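Local coordinates for designed helical repeat protein (Synthetic construct, PDB 5CWM) that has no known natural function but was designed computationally from scratch to fold into a regular array of repeated, closely packed alpha-helices, at residues 13-18 against 70-75; 95-100 against 132-137. All blocks are in the same frame, centred on the assembly; numbering follows the deposited sequence.

Overall arrangement
Both contacts lie within one chain of eight helices, their centres about 14 Å apart, and both segments of contact 1 precede those of contact 2 in the chain. Contact 1 joins helix 3-27 to helix 60-84, next-but-one neighbours running parallel, whereas contact 2 joins the consecutive, antiparallel helices 87-114 and 117-141. Helix 60-84 is followed directly by helix 87-114, and the two sites touch at several points, among them A74, whose CB lies 3.6 Å from L133 CD2 and 3.7 Å from V96 CG1. The centre of contact 2 is about 8 Å from the centre of the chain, that of contact 1 about 14 Å, consistent with an array built by repeating such parallel and antiparallel pairings.

Contact 1: residues 13-18 against 70-75; sequences LVKEAE and VVRVAE
Helices 13-18 and 70-75 run almost parallel, their axes 9° apart and 10.8 Å distant at closest approach, with the CA atoms of V14 and V73 the nearest pair, 6.7 Å apart. This is the parallel pairing of next-but-one helices in a helical repeat array, and helix 30-57, which comes between them in sequence, packs on L13, A17 and V73. R72 reaches across to E18: its NE donates to E18 OE2 (2.9 Å) on the syn side of the carboxylate, in a bond bent to 131° at the hydrogen, with the oxygen tilted out of the guanidinium plane, while NH2 adds weak bonds to both oxygens. The two flat groups are turned 63° apart, so the salt bridge is skewed rather than a flat, two-pronged pairing. A bend at chi2 carries the R72 chain over V14, whose CG1 sits 3.7 Å above the centre of the guanidinium face. K15 CD comes up at the edge of that group, 3.9 Å from R72 NH2. An alanine at R72 is likely to leave the E18 carboxylate without its main mate across this contact and to uncover V14 CG1. Deeper between the helices, V14 turns its other methyl, CG2, to V73 CG2 at 3.8 Å.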
ATOM      1  N   LEU A  13      17.573  -1.597  -8.868  1.00 66.71           N
ATOM      2  CA  LEU A  13      16.898  -0.965  -9.996  1.00 65.95           C
ATOM      3  C   LEU A  13      16.154   0.287  -9.547  1.00 63.13           C
ATOM      4  O   LEU A  13      16.152   1.303 -10.243  1.00 61.04           O
ATOM      5  CB  LEU A  13      15.931  -1.942 -10.668  1.00 66.84           C
ATOM      6  CG  LEU A  13      16.554  -3.085 -11.468  1.00 71.51           C
ATOM      7  CD1 LEU A  13      15.475  -3.890 -12.174  1.00 70.66           C
ATOM      8  CD2 LEU A  13      17.572  -2.554 -12.466  1.00 73.50           C
ATOM      9  N   VAL A  14      15.525   0.208  -8.379  1.00 60.45           N
ATOM     10  CA  VAL A  14      14.809   1.346  -7.814  1.00 59.23           C
ATOM     11  C   VAL A  14      15.766   2.494  -7.507  1.00 60.42           C
ATOM     12  O   VAL A  14      15.510   3.640  -7.878  1.00 59.56           O
ATOM     13  CB  VAL A  14      14.052   0.959  -6.532  1.00 58.41           C
ATOM     14  CG1 VAL A  14      13.512   2.198  -5.840  1.00 59.46           C
ATOM     15  CG2 VAL A  14      12.928  -0.013  -6.853  1.00 58.67           C
ATOM     16  N   LYS A  15      16.865   2.179  -6.827  1.00 67.82           N
ATOM     17  CA  LYS A  15      17.892   3.170  -6.513  1.00 73.58           C
ATOM     18  C   LYS A  15      18.430   3.826  -7.782  1.00 73.80           C
ATOM     19  O   LYS A  15      18.549   5.050  -7.865  1.00 75.31           O
ATOM     20  CB  LYS A  15      19.039   2.523  -5.732  1.00 83.21           C
ATOM     21  CG  LYS A  15      18.661   2.061  -4.332  1.00 89.73           C
ATOM     22  CD  LYS A  15      18.589   3.231  -3.364  1.00 97.59           C
ATOM     23  CE  LYS A  15      19.944   3.912  -3.229  1.00107.64           C
ATOM     24  NZ  LYS A  15      19.913   5.038  -2.257  1.00108.65           N
ATOM     25  N   GLU A  16      18.741   2.994  -8.770  1.00 74.21           N
ATOM     26  CA  GLU A  16      19.265   3.456 -10.049  1.00 76.53           C
ATOM     27  C   GLU A  16      18.280   4.389 -10.747  1.00 70.85           C
ATOM     28  O   GLU A  16      18.676   5.399 -11.330  1.00 65.17           O
ATOM     29  CB  GLU A  16      19.592   2.259 -10.945  1.00 86.35           C
ATOM     30  CG  GLU A  16      20.143   2.619 -12.312  1.00 97.04           C
ATOM     31  CD  GLU A  16      20.527   1.394 -13.117  1.00107.91           C
ATOM     32  OE1 GLU A  16      20.573   0.290 -12.533  1.00108.90           O
ATOM     33  OE2 GLU A  16      20.782   1.535 -14.332  1.00115.83           O
ATOM     34  N   ALA A  17      16.997   4.046 -10.677  1.00 70.07           N
ATOM     35  CA  ALA A  17      15.946   4.865 -11.273  1.00 64.21           C
ATOM     36  C   ALA A  17      15.820   6.209 -10.560  1.00 60.92           C
ATOM     37  O   ALA A  17      15.665   7.249 -11.202  1.00 59.27           O
ATOM     38  CB  ALA A  17      14.620   4.125 -11.244  1.00 52.32           C
ATOM     39  N   GLU A  18      15.882   6.179  -9.232  1.00 59.09           N
ATOM     40  CA  GLU A  18      15.808   7.398  -8.432  1.00 60.13           C
ATOM     41  C   GLU A  18      16.993   8.309  -8.725  1.00 62.34           C
ATOM     42  O   GLU A  18      16.862   9.534  -8.718  1.00 62.43           O
ATOM     43  CB  GLU A  18      15.752   7.065  -6.940  1.00 61.48           C
ATOM     44  CG  GLU A  18      14.472   6.371  -6.506  1.00 69.17           C
ATOM     45  CD  GLU A  18      14.435   6.085  -5.018  1.00 83.02           C
ATOM     46  OE1 GLU A  18      15.415   6.420  -4.321  1.00 99.25           O
ATOM     47  OE2 GLU A  18      13.423   5.524  -4.546  1.00 79.43           O
ATOM     48  N   VAL A  70       7.091  -2.578  -4.820  1.00 59.96           N
ATOM     49  CA  VAL A  70       6.171  -2.114  -5.855  1.00 54.95           C
ATOM     50  C   VAL A  70       5.584  -0.758  -5.467  1.00 56.37           C
ATOM     51  O   VAL A  70       5.468   0.140  -6.301  1.00 56.65           O
ATOM     52  CB  VAL A  70       5.030  -3.126  -6.103  1.00 53.62           C
ATOM     53  CG1 VAL A  70       3.954  -2.523  -6.992  1.00 53.44           C
ATOM     54  CG2 VAL A  70       5.578  -4.402  -6.721  1.00 48.02           C
ATOM     55  N   VAL A  71       5.229  -0.614  -4.194  1.00 59.16           N
ATOM     56  CA  VAL A  71       4.731   0.654  -3.666  1.00 53.96           C
ATOM     57  C   VAL A  71       5.789   1.747  -3.799  1.00 50.87           C
ATOM     58  O   VAL A  71       5.490   2.875  -4.204  1.00 48.31           O
ATOM     59  CB  VAL A  71       4.308   0.520  -2.188  1.00 50.30           C
ATOM     60  CG1 VAL A  71       3.928   1.875  -1.611  1.00 50.43           C
ATOM     61  CG2 VAL A  71       3.155  -0.463  -2.058  1.00 47.90           C
ATOM     62  N   ARG A  72       7.027   1.397  -3.457  1.00 55.39           N
ATOM     63  CA  ARG A  72       8.172   2.282  -3.646  1.00 58.09           C
ATOM     64  C   ARG A  72       8.235   2.785  -5.089  1.00 56.57           C
ATOM     65  O   ARG A  72       8.348   3.992  -5.346  1.00 60.02           O
ATOM     66  CB  ARG A  72       9.466   1.553  -3.279  1.00 62.56           C
ATOM     67  CG  ARG A  72      10.737   2.332  -3.554  1.00 68.40           C
ATOM     68  CD  ARG A  72      11.209   3.063  -2.315  1.00 72.53           C
ATOM     69  NE  ARG A  72      12.499   3.715  -2.519  1.00 77.48           N
ATOM     70  CZ  ARG A  72      13.673   3.136  -2.287  1.00 81.82           C
ATOM     71  NH1 ARG A  72      13.722   1.887  -1.842  1.00 83.05           N
ATOM     72  NH2 ARG A  72      14.799   3.803  -2.501  1.00 83.60           N
ATOM     73  N   VAL A  73       8.150   1.841  -6.022  1.00 54.22           N
ATOM     74  CA  VAL A  73       8.156   2.152  -7.445  1.00 56.41           C
ATOM     75  C   VAL A  73       7.014   3.097  -7.806  1.00 57.05           C
ATOM     76  O   VAL A  73       7.195   4.026  -8.586  1.00 54.75           O
ATOM     77  CB  VAL A  73       8.054   0.871  -8.303  1.00 56.74           C
ATOM     78  CG1 VAL A  73       7.810   1.217  -9.763  1.00 55.13           C
ATOM     79  CG2 VAL A  73       9.312   0.030  -8.153  1.00 55.66           C
ATOM     80  N   ALA A  74       5.844   2.862  -7.222  1.00 61.98           N
ATOM     81  CA  ALA A  74       4.672   3.690  -7.488  1.00 55.23           C
ATOM     82  C   ALA A  74       4.889   5.133  -7.035  1.00 50.29           C
ATOM     83  O   ALA A  74       4.616   6.075  -7.786  1.00 49.11           O
ATOM     84  CB  ALA A  74       3.446   3.100  -6.811  1.00 51.96           C
ATOM     85  N   GLU A  75       5.376   5.301  -5.807  1.00 41.82           N
ATOM     86  CA  GLU A  75       5.703   6.627  -5.288  1.00 73.11           C
ATOM     87  C   GLU A  75       6.711   7.315  -6.202  1.00 42.82           C
ATOM     88  O   GLU A  75       6.585   8.506  -6.518  1.00 45.92           O
ATOM     89  CB  GLU A  75       6.263   6.536  -3.866  1.00 80.37           C
ATOM     90  CG  GLU A  75       5.302   5.954  -2.842  1.00 93.08           C
ATOM     91  CD  GLU A  75       5.926   5.831  -1.462  1.00109.28           C
ATOM     92  OE1 GLU A  75       7.152   6.038  -1.342  1.00111.88           O
ATOM     93  OE2 GLU A  75       5.190   5.529  -0.499  1.00109.84           O
TER

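Contact 2: residues 95-100 against 132-137; sequences RVAEEA and ELLLRI
E98 OE2 forms a salt bridge with R149 of helix 144-170, which also touches L134, while the aliphatic part of the same glutamate lies against that leucine, E98 CG being 4.3 Å from L134 CD2. With chi2 at 180°, the extended chain takes the carboxylate beyond L134 toward R149. Between the two segments themselves the meeting is of carbon with carbon. A97 points its CB at helix 132-137, where three methyl groups receive it from different directions. L134 CD2 comes closest, 3.6 Å from A97 CB; I137 CD1 stands more nearly straight ahead of that methyl at 4.2 Å, and L133 CD2 approaches from the flank at 4.3 Å. The arrangement belongs to an alpha-alpha hairpin, formed by helices 87-114 and 117-141, which follow each other in the chain. Within it the axes of segments 95-100 and 132-137 come within 10.0 Å of each other and cross at -160°. At the level of the contact the CA atoms of A97 and L134 are 6.8 Å apart, a spacing compatible with the small alanine facing larger residues. L133 uses the branch that continues its chain outward, CD2 lying anti to CA, whereas L134 offers the methyl that branches off to the side. Further contacts enclose these side chains: helix 60-84 lies on L133 through A74 and E75, A150 and V153 of helix 144-170 pack on L134, and I137 rests on L90 of helix 87-114.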
ATOM      1  N   ARG A  95      -1.857   3.351 -12.049  1.00 68.60           N
ATOM      2  CA  ARG A  95      -1.984   1.927 -12.347  1.00 77.04           C
ATOM      3  C   ARG A  95      -1.123   1.072 -11.422  1.00 73.02           C
ATOM      4  O   ARG A  95      -1.592   0.073 -10.872  1.00 72.44           O
ATOM      5  CB  ARG A  95      -1.609   1.649 -13.805  1.00 91.14           C
ATOM      6  CG  ARG A  95      -2.526   2.303 -14.826  1.00104.14           C
ATOM      7  CD  ARG A  95      -3.967   1.848 -14.653  1.00115.50           C
ATOM      8  NE  ARG A  95      -4.848   2.442 -15.654  1.00129.41           N
ATOM      9  CZ  ARG A  95      -5.449   3.618 -15.515  1.00135.37           C
ATOM     10  NH1 ARG A  95      -5.265   4.332 -14.413  1.00133.40           N
ATOM     11  NH2 ARG A  95      -6.235   4.081 -16.477  1.00138.81           N
ATOM     12  N   VAL A  96       0.136   1.467 -11.254  1.00 70.92           N
ATOM     13  CA  VAL A  96       1.062   0.730 -10.401  1.00 62.14           C
ATOM     14  C   VAL A  96       0.596   0.741  -8.945  1.00 56.23           C
ATOM     15  O   VAL A  96       0.747  -0.251  -8.232  1.00 59.50           O
ATOM     16  CB  VAL A  96       2.495   1.298 -10.503  1.00 57.36           C
ATOM     17  CG1 VAL A  96       3.422   0.613  -9.512  1.00 56.91           C
ATOM     18  CG2 VAL A  96       3.022   1.128 -11.916  1.00 59.96           C
ATOM     19  N   ALA A  97       0.015   1.855  -8.510  1.00 52.55           N
ATOM     20  CA  ALA A  97      -0.545   1.934  -7.161  1.00 51.65           C
ATOM     21  C   ALA A  97      -1.727   0.975  -6.995  1.00 61.22           C
ATOM     22  O   ALA A  97      -1.777   0.178  -6.042  1.00 68.06           O
ATOM     23  CB  ALA A  97      -0.969   3.359  -6.847  1.00 47.59           C
ATOM     24  N   GLU A  98      -2.674   1.059  -7.928  1.00 66.15           N
ATOM     25  CA  GLU A  98      -3.849   0.192  -7.927  1.00 71.05           C
ATOM     26  C   GLU A  98      -3.457  -1.282  -7.915  1.00 70.13           C
ATOM     27  O   GLU A  98      -4.101  -2.097  -7.255  1.00 73.28           O
ATOM     28  CB  GLU A  98      -4.736   0.485  -9.139  1.00 78.45           C
ATOM     29  CG  GLU A  98      -5.410   1.848  -9.113  1.00 86.32           C
ATOM     30  CD  GLU A  98      -6.273   2.092 -10.337  1.00 95.64           C
ATOM     31  OE1 GLU A  98      -6.835   3.200 -10.462  1.00 96.05           O
ATOM     32  OE2 GLU A  98      -6.391   1.175 -11.177  1.00101.54           O
ATOM     33  N   GLU A  99      -2.399  -1.615  -8.647  1.00 68.99           N
ATOM     34  CA  GLU A  99      -1.874  -2.975  -8.654  1.00 73.21           C
ATOM     35  C   GLU A  99      -1.288  -3.323  -7.290  1.00 72.93           C
ATOM     36  O   GLU A  99      -1.547  -4.397  -6.745  1.00 75.27           O
ATOM     37  CB  GLU A  99      -0.813  -3.139  -9.746  1.00 79.69           C
ATOM     38  CG  GLU A  99      -0.216  -4.537  -9.838  1.00 88.12           C
ATOM     39  CD  GLU A  99      -1.181  -5.556 -10.418  1.00101.35           C
ATOM     40  OE1 GLU A  99      -2.168  -5.145 -11.066  1.00115.45           O
ATOM     41  OE2 GLU A  99      -0.952  -6.769 -10.227  1.00 98.16           O
ATOM     42  N   ALA A 100      -0.501  -2.399  -6.746  1.00 71.40           N
ATOM     43  CA  ALA A 100       0.143  -2.583  -5.450  1.00 65.21           C
ATOM     44  C   ALA A 100      -0.877  -2.898  -4.364  1.00 64.24           C
ATOM     45  O   ALA A 100      -0.602  -3.682  -3.455  1.00 67.63           O
ATOM     46  CB  ALA A 100       0.947  -1.346  -5.077  1.00 61.78           C
ATOM     47  N   GLU A 132      -3.069   6.242   0.818  1.00 58.98           N
ATOM     48  CA  GLU A 132      -2.515   7.586   0.948  1.00 62.75           C
ATOM     49  C   GLU A 132      -1.866   8.034  -0.359  1.00 60.35           C
ATOM     50  O   GLU A 132      -2.009   9.184  -0.782  1.00 64.24           O
ATOM     51  CB  GLU A 132      -1.500   7.637   2.090  1.00 70.42           C
ATOM     52  CG  GLU A 132      -2.069   7.230   3.440  1.00 82.08           C
ATOM     53  CD  GLU A 132      -1.003   7.123   4.513  1.00 95.94           C
ATOM     54  OE1 GLU A 132       0.194   7.247   4.179  1.00109.53           O
ATOM     55  OE2 GLU A 132      -1.362   6.913   5.691  1.00 93.50           O
ATOM     56  N   LEU A 133      -1.155   7.108  -0.995  1.00 58.34           N
ATOM     57  CA  LEU A 133      -0.515   7.376  -2.275  1.00 56.02           C
ATOM     58  C   LEU A 133      -1.551   7.733  -3.336  1.00 57.82           C
ATOM     59  O   LEU A 133      -1.382   8.694  -4.085  1.00 58.73           O
ATOM     60  CB  LEU A 133       0.308   6.168  -2.720  1.00 53.01           C
ATOM     61  CG  LEU A 133       1.165   6.352  -3.970  1.00 56.39           C
ATOM     62  CD1 LEU A 133       2.091   7.545  -3.809  1.00 55.26           C
ATOM     63  CD2 LEU A 133       1.961   5.091  -4.238  1.00 64.47           C
ATOM     64  N   LEU A 134      -2.629   6.955  -3.381  1.00 57.05           N
ATOM     65  CA  LEU A 134      -3.738   7.209  -4.291  1.00 56.51           C
ATOM     66  C   LEU A 134      -4.369   8.559  -3.997  1.00 58.37           C
ATOM     67  O   LEU A 134      -4.875   9.227  -4.897  1.00 58.40           O
ATOM     68  CB  LEU A 134      -4.790   6.104  -4.187  1.00 57.93           C
ATOM     69  CG  LEU A 134      -4.425   4.733  -4.759  1.00 60.14           C
ATOM     70  CD1 LEU A 134      -5.489   3.704  -4.414  1.00 59.13           C
ATOM     71  CD2 LEU A 134      -4.238   4.823  -6.262  1.00 60.36           C
ATOM     72  N   LEU A 135      -4.338   8.953  -2.728  1.00 59.78           N
ATOM     73  CA  LEU A 135      -4.856  10.253  -2.329  1.00 64.03           C
ATOM     74  C   LEU A 135      -3.967  11.364  -2.884  1.00 63.46           C
ATOM     75  O   LEU A 135      -4.463  12.396  -3.340  1.00 64.77           O
ATOM     76  CB  LEU A 135      -4.955  10.353  -0.807  1.00 71.27           C
ATOM     77  CG  LEU A 135      -5.766  11.524  -0.253  1.00 80.79           C
ATOM     78  CD1 LEU A 135      -7.223  11.408  -0.672  1.00 87.34           C
ATOM     79  CD2 LEU A 135      -5.640  11.597   1.261  1.00 81.95           C
ATOM     80  N   ARG A 136      -2.656  11.143  -2.843  0.53 64.38           N
ATOM     81  CA  ARG A 136      -1.697  12.102  -3.385  0.53 64.61           C
ATOM     82  C   ARG A 136      -1.864  12.241  -4.895  0.53 63.71           C
ATOM     83  O   ARG A 136      -1.858  13.351  -5.434  0.53 66.07           O
ATOM     84  CB  ARG A 136      -0.262  11.682  -3.054  0.53 62.29           C
ATOM     85  CG  ARG A 136       0.027  11.541  -1.568  0.53 61.91           C
ATOM     86  CD  ARG A 136       1.495  11.222  -1.318  0.53 59.48           C
ATOM     87  NE  ARG A 136       1.773  10.983   0.096  0.53 59.35           N
ATOM     88  CZ  ARG A 136       1.887   9.777   0.643  0.53 54.44           C
ATOM     89  NH1 ARG A 136       1.756   8.691  -0.106  0.53 51.60           N
ATOM     90  NH2 ARG A 136       2.139   9.655   1.940  0.53 51.77           N
ATOM     91  N   ILE A 137      -2.012  11.105  -5.570  1.00 60.13           N
ATOM     92  CA  ILE A 137      -2.213  11.084  -7.014  1.00 60.41           C
ATOM     93  C   ILE A 137      -3.520  11.784  -7.366  1.00 62.39           C
ATOM     94  O   ILE A 137      -3.612  12.478  -8.377  1.00 64.98           O
ATOM     95  CB  ILE A 137      -2.233   9.644  -7.565  1.00 58.64           C
ATOM     96  CG1 ILE A 137      -0.932   8.920  -7.215  1.00 55.47           C
ATOM     97  CG2 ILE A 137      -2.446   9.644  -9.073  1.00 59.40           C
ATOM     98  CD1 ILE A 137      -0.911   7.468  -7.640  1.00 52.95           C
TER